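Local coordinates for SVP1-like protein 2 (Kluyveromyces lactis, PDB 4EXV) that probably binds phosphoinositides through a beta-propeller of the PROPPIN family and so associates with membranes, at residues K133-L145 / S148-L161. Sequence-based numbering, arbitrary orientation.
Sequences KFGGVCEFANGLL and SNEFNLGQIHVTRL
Lys-133 and Glu-150 pair as a salt bridge at the exposed edge of the contact. The glutamate has CG anti to the backbone N (chi1 -176°) and runs out straight, which carries its carboxylate across the lysine chain at a slant. Lys-133 NZ lies 3.4 Å from both OE1 and OE2 of Glu-150, and its hydrogen bond to OE2 is weak. The lysine bends at chi3, and its CB, CD and CE also lie against the carboxylate. Were Glu-150 replaced by alanine, the Lys-133 ammonium would probably lose this partner and its chain would be freer to turn.

Next to this pair, Gly-135 N donates to Ser-148 O at 3.2 Å, from well above the carbonyl plane. Ser-148 N bonds Val-137 O at 3.0 Å, in the carbonyl plane. With chi1 at 39°, Ser-148 holds OG between its backbone N and carbonyl carbon, 3.3 Å from Val-137 CB.

Lys-133 ends the last strand of one blade of the seven-bladed propeller. Strands 138-141, 144-148 and 155-160 belong to the next, a four-stranded antiparallel sheet. Strands 144-148 and 155-160 form a hairpin in it. Leu-145 and Thr-159 are a hydrogen-bonded pair, with Leu-145 N to Thr-159 O at 2.9 Å. On the face that carries Leu-144 and Arg-160, Leu-144 sets CD2 against Val-158 CG1 and CD1 against Arg-160 CG. Just past the end of strand 155-160, Leu-161 brings CD1 obliquely to CE1 of the Phe-140 ring, at 3.9 Å. Phe-140 and Leu-161 also pack on strand 107-112 of the preceding blade, touching Val-109 and Phe-107.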
loop_
_atom_site.group_PDB
_atom_site.type_symbol
_atom_site.label_atom_id
_atom_site.label_comp_id
_atom_site.label_asym_id
_atom_site.label_seq_id
_atom_site.Cartn_x
_atom_site.Cartn_y
_atom_site.Cartn_z
ATOM N N LYS A 133 -18.124 4.108 -9.966
ATOM C CA LYS A 133 -18.676 3.025 -9.173
ATOM C C LYS A 133 -17.658 1.884 -9.154
ATOM O O LYS A 133 -17.128 1.481 -10.204
ATOM C CB LYS A 133 -20.042 2.572 -9.703
ATOM C CG LYS A 133 -21.138 3.646 -9.622
ATOM C CD LYS A 133 -22.514 3.135 -10.120
ATOM C CE LYS A 133 -22.518 2.806 -11.629
ATOM N NZ LYS A 133 -23.745 2.074 -12.103
ATOM N N PHE A 134 -17.371 1.403 -7.946
ATOM C CA PHE A 134 -16.395 0.342 -7.723
ATOM C C PHE A 134 -16.781 -0.485 -6.495
ATOM O O PHE A 134 -17.527 -0.017 -5.625
ATOM C CB PHE A 134 -14.989 0.926 -7.556
ATOM C CG PHE A 134 -14.685 1.410 -6.154
ATOM C CD1 PHE A 134 -13.711 0.786 -5.385
ATOM C CD2 PHE A 134 -15.368 2.487 -5.605
ATOM C CE1 PHE A 134 -13.420 1.227 -4.102
ATOM C CE2 PHE A 134 -15.088 2.927 -4.317
ATOM C CZ PHE A 134 -14.116 2.295 -3.565
ATOM N N GLY A 135 -16.259 -1.707 -6.430
ATOM C CA GLY A 135 -16.666 -2.673 -5.424
ATOM C C GLY A 135 -15.998 -2.505 -4.073
ATOM O O GLY A 135 -16.088 -3.384 -3.214
ATOM N N GLY A 136 -15.313 -1.380 -3.883
ATOM C CA GLY A 136 -14.788 -1.012 -2.572
ATOM C C GLY A 136 -13.348 -1.395 -2.262
ATOM O O GLY A 136 -12.957 -1.475 -1.092
ATOM N N VAL A 137 -12.561 -1.630 -3.309
ATOM C CA VAL A 137 -11.165 -2.017 -3.164
ATOM C C VAL A 137 -10.362 -1.322 -4.252
ATOM O O VAL A 137 -10.642 -1.479 -5.446
ATOM C CB VAL A 137 -10.984 -3.546 -3.263
ATOM C CG1 VAL A 137 -9.551 -3.889 -3.562
ATOM C CG2 VAL A 137 -11.413 -4.214 -1.983
ATOM N N CYS A 138 -9.374 -0.531 -3.849
ATOM C CA CYS A 138 -8.636 0.232 -4.841
ATOM C C CYS A 138 -7.265 0.705 -4.386
ATOM O O CYS A 138 -7.024 0.902 -3.190
ATOM C CB CYS A 138 -9.476 1.431 -5.294
ATOM S SG CYS A 138 -9.455 2.820 -4.152
ATOM N N GLU A 139 -6.376 0.879 -5.362
ATOM C CA GLU A 139 -5.054 1.441 -5.126
ATOM C C GLU A 139 -4.695 2.421 -6.218
ATOM O O GLU A 139 -5.076 2.244 -7.372
ATOM C CB GLU A 139 -4.002 0.335 -5.089
ATOM C CG GLU A 139 -3.246 0.303 -3.787
ATOM C CD GLU A 139 -1.758 0.372 -3.986
ATOM O OE1 GLU A 139 -1.218 -0.532 -4.666
ATOM O OE2 GLU A 139 -1.131 1.330 -3.465
ATOM N N PHE A 140 -3.960 3.463 -5.866
ATOM C CA PHE A 140 -3.394 4.327 -6.893
ATOM C C PHE A 140 -1.923 4.565 -6.628
ATOM O O PHE A 140 -1.528 4.936 -5.520
ATOM C CB PHE A 140 -4.124 5.664 -7.002
ATOM C CG PHE A 140 -3.488 6.616 -7.987
ATOM C CD1 PHE A 140 -3.685 6.456 -9.353
ATOM C CD2 PHE A 140 -2.685 7.659 -7.545
ATOM C CE1 PHE A 140 -3.102 7.320 -10.264
ATOM C CE2 PHE A 140 -2.095 8.528 -8.451
ATOM C CZ PHE A 140 -2.306 8.357 -9.817
ATOM N N ALA A 141 -1.111 4.355 -7.652
ATOM C CA ALA A 141 0.324 4.447 -7.476
ATOM C C ALA A 141 1.029 4.788 -8.780
ATOM O O ALA A 141 0.963 4.043 -9.763
ATOM C CB ALA A 141 0.860 3.157 -6.895
ATOM N N ASN A 142 1.692 5.936 -8.781
ATOM C CA ASN A 142 2.566 6.289 -9.884
ATOM C C ASN A 142 1.812 6.270 -11.216
ATOM O O ASN A 142 2.351 5.865 -12.242
ATOM C CB ASN A 142 3.782 5.344 -9.909
ATOM C CG ASN A 142 4.938 5.892 -10.730
ATOM O OD1 ASN A 142 5.487 6.958 -10.424
ATOM N ND2 ASN A 142 5.321 5.161 -11.776
ATOM N N GLY A 143 0.556 6.709 -11.187
ATOM C CA GLY A 143 -0.212 6.928 -12.400
ATOM C C GLY A 143 -1.097 5.763 -12.785
ATOM O O GLY A 143 -1.609 5.691 -13.898
ATOM N N LEU A 144 -1.293 4.844 -11.856
ATOM C CA LEU A 144 -2.057 3.650 -12.158
ATOM C C LEU A 144 -3.157 3.382 -11.154
ATOM O O LEU A 144 -2.935 3.432 -9.944
ATOM C CB LEU A 144 -1.127 2.447 -12.241
ATOM C CG LEU A 144 -1.200 1.875 -13.647
ATOM C CD1 LEU A 144 0.135 2.008 -14.384
ATOM C CD2 LEU A 144 -1.646 0.448 -13.523
ATOM N N LEU A 145 -4.345 3.087 -11.668
ATOM C CA LEU A 145 -5.505 2.867 -10.821
ATOM C C LEU A 145 -6.001 1.428 -10.917
ATOM O O LEU A 145 -6.210 0.905 -12.011
ATOM C CB LEU A 145 -6.619 3.844 -11.213
ATOM C CG LEU A 145 -7.869 3.894 -10.320
ATOM C CD1 LEU A 145 -7.600 4.604 -9.000
ATOM C CD2 LEU A 145 -9.012 4.575 -11.040
ATOM N N SER A 148 -11.795 -2.988 -7.774
ATOM C CA SER A 148 -12.669 -4.117 -8.022
ATOM C C SER A 148 -13.914 -3.670 -8.781
ATOM O O SER A 148 -14.273 -2.481 -8.778
ATOM C CB SER A 148 -13.027 -4.871 -6.735
ATOM O OG SER A 148 -13.249 -4.000 -5.652
ATOM N N ASN A 149 -14.549 -4.636 -9.442
ATOM C CA ASN A 149 -15.779 -4.390 -10.179
ATOM C C ASN A 149 -16.961 -4.109 -9.241
ATOM O O ASN A 149 -17.054 -4.680 -8.140
ATOM C CB ASN A 149 -16.097 -5.571 -11.115
ATOM C CG ASN A 149 -17.362 -5.347 -11.933
ATOM O OD1 ASN A 149 -18.329 -6.117 -11.843
ATOM N ND2 ASN A 149 -17.365 -4.276 -12.728
ATOM N N GLU A 150 -17.852 -3.227 -9.692
ATOM C CA GLU A 150 -19.031 -2.844 -8.931
ATOM C C GLU A 150 -19.891 -4.051 -8.574
ATOM O O GLU A 150 -20.551 -4.067 -7.538
ATOM C CB GLU A 150 -19.857 -1.858 -9.743
ATOM C CG GLU A 150 -21.056 -1.311 -9.010
ATOM C CD GLU A 150 -21.888 -0.409 -9.891
ATOM O OE1 GLU A 150 -21.583 -0.333 -11.109
ATOM O OE2 GLU A 150 -22.841 0.216 -9.371
ATOM N N PHE A 151 -19.856 -5.072 -9.427
ATOM C CA PHE A 151 -20.785 -6.202 -9.332
ATOM C C PHE A 151 -20.116 -7.552 -9.078
ATOM O O PHE A 151 -20.534 -8.292 -8.185
ATOM C CB PHE A 151 -21.646 -6.247 -10.595
ATOM C CG PHE A 151 -22.477 -5.008 -10.790
ATOM C CD1 PHE A 151 -23.323 -4.567 -9.770
ATOM C CD2 PHE A 151 -22.392 -4.266 -11.968
ATOM C CE1 PHE A 151 -24.083 -3.429 -9.923
ATOM C CE2 PHE A 151 -23.152 -3.122 -12.133
ATOM C CZ PHE A 151 -24.001 -2.701 -11.108
ATOM N N ASN A 152 -19.081 -7.869 -9.857
ATOM C CA ASN A 152 -18.252 -9.056 -9.583
ATOM C C ASN A 152 -16.981 -8.678 -8.827
ATOM O O ASN A 152 -15.992 -8.205 -9.399
ATOM C CB ASN A 152 -17.932 -9.843 -10.859
ATOM C CG ASN A 152 -19.132 -9.955 -11.785
ATOM O OD1 ASN A 152 -19.241 -9.206 -12.764
ATOM N ND2 ASN A 152 -20.054 -10.871 -11.469
ATOM N N LEU A 153 -17.033 -8.894 -7.523
ATOM C CA LEU A 153 -16.044 -8.363 -6.603
ATOM C C LEU A 153 -14.712 -9.107 -6.622
ATOM O O LEU A 153 -13.799 -8.763 -5.869
ATOM C CB LEU A 153 -16.624 -8.383 -5.189
ATOM C CG LEU A 153 -18.017 -7.771 -5.021
ATOM C CD1 LEU A 153 -18.410 -7.821 -3.558
ATOM C CD2 LEU A 153 -18.048 -6.341 -5.553
ATOM N N GLY A 154 -14.616 -10.136 -7.462
ATOM C CA GLY A 154 -13.384 -10.881 -7.638
ATOM C C GLY A 154 -12.757 -10.447 -8.946
ATOM O O GLY A 154 -11.762 -10.998 -9.391
ATOM N N GLN A 155 -13.358 -9.445 -9.566
ATOM C CA GLN A 155 -12.807 -8.855 -10.769
ATOM C C GLN A 155 -12.134 -7.531 -10.438
ATOM O O GLN A 155 -12.347 -6.970 -9.371
ATOM C CB GLN A 155 -13.908 -8.633 -11.795
ATOM C CG GLN A 155 -13.936 -9.652 -12.918
ATOM C CD GLN A 155 -14.906 -9.261 -14.022
ATOM O OE1 GLN A 155 -15.064 -8.077 -14.336
ATOM N NE2 GLN A 155 -15.571 -10.255 -14.606
ATOM N N ILE A 156 -11.350 -7.015 -11.372
ATOM C CA ILE A 156 -10.416 -5.939 -11.085
ATOM C C ILE A 156 -10.219 -5.069 -12.327
ATOM O O ILE A 156 -10.095 -5.560 -13.455
ATOM C CB ILE A 156 -9.048 -6.551 -10.632
ATOM C CG1 ILE A 156 -9.062 -6.845 -9.141
ATOM C CG2 ILE A 156 -7.859 -5.644 -10.947
ATOM C CD1 ILE A 156 -9.075 -5.605 -8.340
ATOM N N HIS A 157 -10.183 -3.767 -12.126
ATOM C CA HIS A 157 -9.913 -2.871 -13.229
ATOM C C HIS A 157 -8.541 -2.261 -13.078
ATOM O O HIS A 157 -8.107 -1.935 -11.974
ATOM C CB HIS A 157 -10.952 -1.759 -13.288
ATOM C CG HIS A 157 -12.339 -2.248 -13.548
ATOM N ND1 HIS A 157 -12.879 -2.309 -14.817
ATOM C CD2 HIS A 157 -13.299 -2.707 -12.707
ATOM C CE1 HIS A 157 -14.111 -2.783 -14.744
ATOM N NE2 HIS A 157 -14.390 -3.031 -13.474
ATOM N N VAL A 158 -7.865 -2.092 -14.201
ATOM C CA VAL A 158 -6.535 -1.529 -14.197
ATOM C C VAL A 158 -6.439 -0.541 -15.335
ATOM O O VAL A 158 -6.654 -0.900 -16.494
ATOM C CB VAL A 158 -5.451 -2.622 -14.400
ATOM C CG1 VAL A 158 -4.078 -2.090 -14.011
ATOM C CG2 VAL A 158 -5.777 -3.876 -13.592
ATOM N N THR A 159 -6.115 0.706 -15.013
ATOM C CA THR A 159 -5.961 1.712 -16.056
ATOM C C THR A 159 -5.003 2.840 -15.640
ATOM O O THR A 159 -4.905 3.183 -14.461
ATOM C CB THR A 159 -7.355 2.234 -16.532
ATOM O OG1 THR A 159 -7.287 3.628 -16.869
ATOM C CG2 THR A 159 -8.415 2.013 -15.436
ATOM N N ARG A 160 -4.279 3.380 -16.618
ATOM C CA ARG A 160 -3.360 4.485 -16.398
ATOM C C ARG A 160 -4.154 5.783 -16.480
ATOM O O ARG A 160 -5.099 5.889 -17.260
ATOM C CB ARG A 160 -2.261 4.482 -17.473
ATOM C CG ARG A 160 -0.860 4.887 -16.991
ATOM C CD ARG A 160 0.183 4.736 -18.108
ATOM N NE ARG A 160 -0.027 3.520 -18.911
ATOM C CZ ARG A 160 0.361 3.362 -20.184
ATOM N NH1 ARG A 160 0.993 4.344 -20.822
ATOM N NH2 ARG A 160 0.113 2.220 -20.827
ATOM N N LEU A 161 -3.791 6.769 -15.669
ATOM C CA LEU A 161 -4.370 8.093 -15.827
ATOM C C LEU A 161 -3.468 8.991 -16.670
ATOM O O LEU A 161 -2.238 8.938 -16.569
ATOM C CB LEU A 161 -4.597 8.744 -14.475
ATOM C CG LEU A 161 -5.362 7.934 -13.442
ATOM C CD1 LEU A 161 -5.971 8.901 -12.449
ATOM C CD2 LEU A 161 -6.427 7.096 -14.108
#